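Long-range contact in protein UL16 (Human herpesvirus 5 strain ad169, PDB 2WY3), which helps the virus evade natural killer cells by blocking the KLRK1 receptor's interaction with its ligands ULBP1 and ULBP2 and sequestering such ligands inside the cell: residues Y39-T44 and V93-L98. Sequence-based numbering, arbitrary orientation.
Sequences YYENVT and VPVTKL. With NAG (2-acetamido-2-deoxy-beta-D-glucopyranose), chain I.
Tyr40 and Thr96 form the hydrogen-bonded pair of an antiparallel strand pairing at the end of the three-stranded sheet of UL16, where edge strand 34-41 runs alongside central strand 95-102. Tyr40 N donates to Thr96 O (2.9 Å), and the return bond, Thr96 N to Tyr40 O, is straighter at 165°. Beyond the strand, Asn42 N reaches Pro94 O, the carbonyl of the central residue of an inverse gamma turn, at 3.2 Å and nearly linearly. As the strands part, one water accepts from Val43 N at 3.0 Å and donates to Pro94 O, with Thr96 OG1 also bonded to it.

The two faces differ in character. On one, the Tyr39 ring leans over Val95: with CG anti to the backbone N (chi1 -169°), its face meets Val95 CG1, a CH-pi contact 3.7 Å from the centroid and only 3° off the normal, while Val95 CG2 touches the phenol end, 3.4 Å from Tyr39 OH. That hydroxyl bonds to an acidic side chain of a chain of another protein. On the other face, the buried Tyr40 ring brings CE2 to within 3.7 Å of Leu98 CG, and its hydroxyl bonds to Leu115 O.

At the turn, Asn42 ND2 carries the N-linked sugar. The chemistry thus combines a backbone pairing extended by water with an inward aromatic-aliphatic face, an outward tyrosine whose ring packs on Val95 while its hydroxyl bonds to the other protein, and a glycan set just where the strands diverge.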
loop_
_atom_site.group_PDB
_atom_site.type_symbol
_atom_site.label_atom_id
_atom_site.label_comp_id
_atom_site.label_asym_id
_atom_site.label_seq_id
_atom_site.Cartn_x
_atom_site.Cartn_y
_atom_site.Cartn_z
ATOM N N TYR B 39 -3.104 9.575 3.420
ATOM C CA TYR B 39 -3.266 9.054 4.763
ATOM C C TYR B 39 -4.229 9.916 5.567
ATOM O O TYR B 39 -3.942 11.089 5.837
ATOM C CB TYR B 39 -1.864 9.106 5.374
ATOM C CG TYR B 39 -1.610 8.402 6.672
ATOM C CD1 TYR B 39 -0.874 7.219 6.701
ATOM C CD2 TYR B 39 -2.025 8.941 7.875
ATOM C CE1 TYR B 39 -0.587 6.579 7.891
ATOM C CE2 TYR B 39 -1.742 8.304 9.081
ATOM C CZ TYR B 39 -1.023 7.123 9.077
ATOM O OH TYR B 39 -0.733 6.492 10.266
ATOM N N TYR B 40 -5.371 9.344 5.941
ATOM C CA TYR B 40 -6.420 10.082 6.655
ATOM C C TYR B 40 -6.686 9.457 8.016
ATOM O O TYR B 40 -7.144 8.320 8.096
ATOM C CB TYR B 40 -7.741 10.007 5.880
ATOM C CG TYR B 40 -7.807 10.789 4.585
ATOM C CD1 TYR B 40 -8.459 12.020 4.524
ATOM C CD2 TYR B 40 -7.252 10.277 3.417
ATOM C CE1 TYR B 40 -8.549 12.722 3.327
ATOM C CE2 TYR B 40 -7.319 10.971 2.229
ATOM C CZ TYR B 40 -7.959 12.194 2.184
ATOM O OH TYR B 40 -8.031 12.869 0.992
ATOM N N GLU B 41 -6.443 10.201 9.087
ATOM C CA GLU B 41 -6.790 9.709 10.420
ATOM C C GLU B 41 -8.217 10.096 10.798
ATOM O O GLU B 41 -8.704 11.155 10.396
ATOM C CB GLU B 41 -5.806 10.284 11.451
ATOM C CG GLU B 41 -4.374 9.897 11.126
ATOM C CD GLU B 41 -3.347 10.487 12.063
ATOM O OE1 GLU B 41 -3.199 11.726 12.084
ATOM O OE2 GLU B 41 -2.672 9.700 12.759
ATOM N N ASN B 42 -8.872 9.194 11.527
ATOM C CA ASN B 42 -10.173 9.440 12.151
ATOM C C ASN B 42 -11.270 9.921 11.197
ATOM O O ASN B 42 -11.993 10.879 11.479
ATOM C CB ASN B 42 -10.020 10.398 13.333
ATOM C CG ASN B 42 -9.386 9.730 14.544
ATOM O OD1 ASN B 42 -9.030 8.550 14.503
ATOM N ND2 ASN B 42 -9.250 10.480 15.632
ATOM N N VAL B 43 -11.391 9.233 10.071
ATOM C CA VAL B 43 -12.439 9.513 9.101
ATOM C C VAL B 43 -13.777 9.075 9.682
ATOM O O VAL B 43 -13.898 7.956 10.169
ATOM C CB VAL B 43 -12.177 8.766 7.780
ATOM C CG1 VAL B 43 -13.332 8.978 6.797
ATOM C CG2 VAL B 43 -10.863 9.248 7.167
ATOM N N THR B 44 -14.785 9.944 9.654
ATOM C CA THR B 44 -16.092 9.543 10.177
ATOM C C THR B 44 -16.939 8.893 9.094
ATOM O O THR B 44 -16.666 9.052 7.912
ATOM C CB THR B 44 -16.880 10.722 10.784
ATOM O OG1 THR B 44 -17.115 11.709 9.775
ATOM C CG2 THR B 44 -16.104 11.347 11.930
ATOM N N VAL B 93 -4.165 0.675 13.138
ATOM C CA VAL B 93 -4.307 2.089 13.475
ATOM C C VAL B 93 -5.579 2.579 12.790
ATOM O O VAL B 93 -5.992 1.998 11.791
ATOM C CB VAL B 93 -3.099 2.922 12.986
ATOM C CG1 VAL B 93 -1.893 2.711 13.903
ATOM C CG2 VAL B 93 -2.732 2.565 11.542
ATOM N N PRO B 94 -6.207 3.636 13.331
ATOM C CA PRO B 94 -7.461 4.204 12.815
ATOM C C PRO B 94 -7.235 5.107 11.614
ATOM O O PRO B 94 -7.513 6.303 11.682
ATOM C CB PRO B 94 -7.972 5.066 13.981
ATOM C CG PRO B 94 -7.108 4.745 15.147
ATOM C CD PRO B 94 -5.811 4.250 14.607
ATOM N N VAL B 95 -6.736 4.529 10.534
ATOM C CA VAL B 95 -6.325 5.275 9.357
ATOM C C VAL B 95 -7.057 4.740 8.139
ATOM O O VAL B 95 -7.143 3.522 7.946
ATOM C CB VAL B 95 -4.814 5.085 9.122
ATOM C CG1 VAL B 95 -4.379 5.731 7.796
ATOM C CG2 VAL B 95 -4.025 5.657 10.303
ATOM N N THR B 96 -7.560 5.648 7.309
ATOM C CA THR B 96 -8.074 5.276 6.002
ATOM C C THR B 96 -7.079 5.785 4.965
ATOM O O THR B 96 -6.654 6.923 5.037
ATOM C CB THR B 96 -9.432 5.949 5.735
ATOM O OG1 THR B 96 -10.377 5.522 6.723
ATOM C CG2 THR B 96 -9.944 5.580 4.350
ATOM N N LYS B 97 -6.694 4.940 4.016
ATOM C CA LYS B 97 -5.822 5.403 2.941
ATOM C C LYS B 97 -6.606 5.447 1.642
ATOM O O LYS B 97 -7.379 4.529 1.348
ATOM C CB LYS B 97 -4.638 4.458 2.778
ATOM C CG LYS B 97 -3.586 4.600 3.866
ATOM C CD LYS B 97 -2.561 3.480 3.760
ATOM C CE LYS B 97 -1.398 3.702 4.713
ATOM N NZ LYS B 97 -0.532 2.496 4.763
ATOM N N LEU B 98 -6.414 6.512 0.870
ATOM C CA LEU B 98 -6.969 6.566 -0.476
ATOM C C LEU B 98 -5.847 6.256 -1.466
ATOM O O LEU B 98 -4.810 6.927 -1.470
ATOM C CB LEU B 98 -7.547 7.956 -0.770
ATOM C CG LEU B 98 -8.764 8.415 0.035
ATOM C CD1 LEU B 98 -9.392 9.640 -0.615
ATOM C CD2 LEU B 98 -9.790 7.292 0.155
HETATM C C1 NAG I . -8.640 9.682 16.661
HETATM C C2 NAG I . -7.506 10.593 17.116
HETATM C C3 NAG I . -6.843 10.099 18.394
HETATM C C4 NAG I . -7.888 9.720 19.433
HETATM C C5 NAG I . -8.907 8.762 18.830
HETATM C C6 NAG I . -9.970 8.383 19.855
HETATM C C7 NAG I . -6.118 11.818 15.544
HETATM C C8 NAG I . -4.780 11.814 14.866
HETATM N N2 NAG I . -6.513 10.660 16.065
HETATM O O3 NAG I . -6.004 11.108 18.911
HETATM O O4 NAG I . -7.261 9.104 20.535
HETATM O O5 NAG I . -9.531 9.355 17.707
HETATM O O6 NAG I . -10.771 9.512 20.132
HETATM O O7 NAG I . -6.794 12.844 15.600
HETATM O O HOH W 1 -9.849 6.779 9.508
#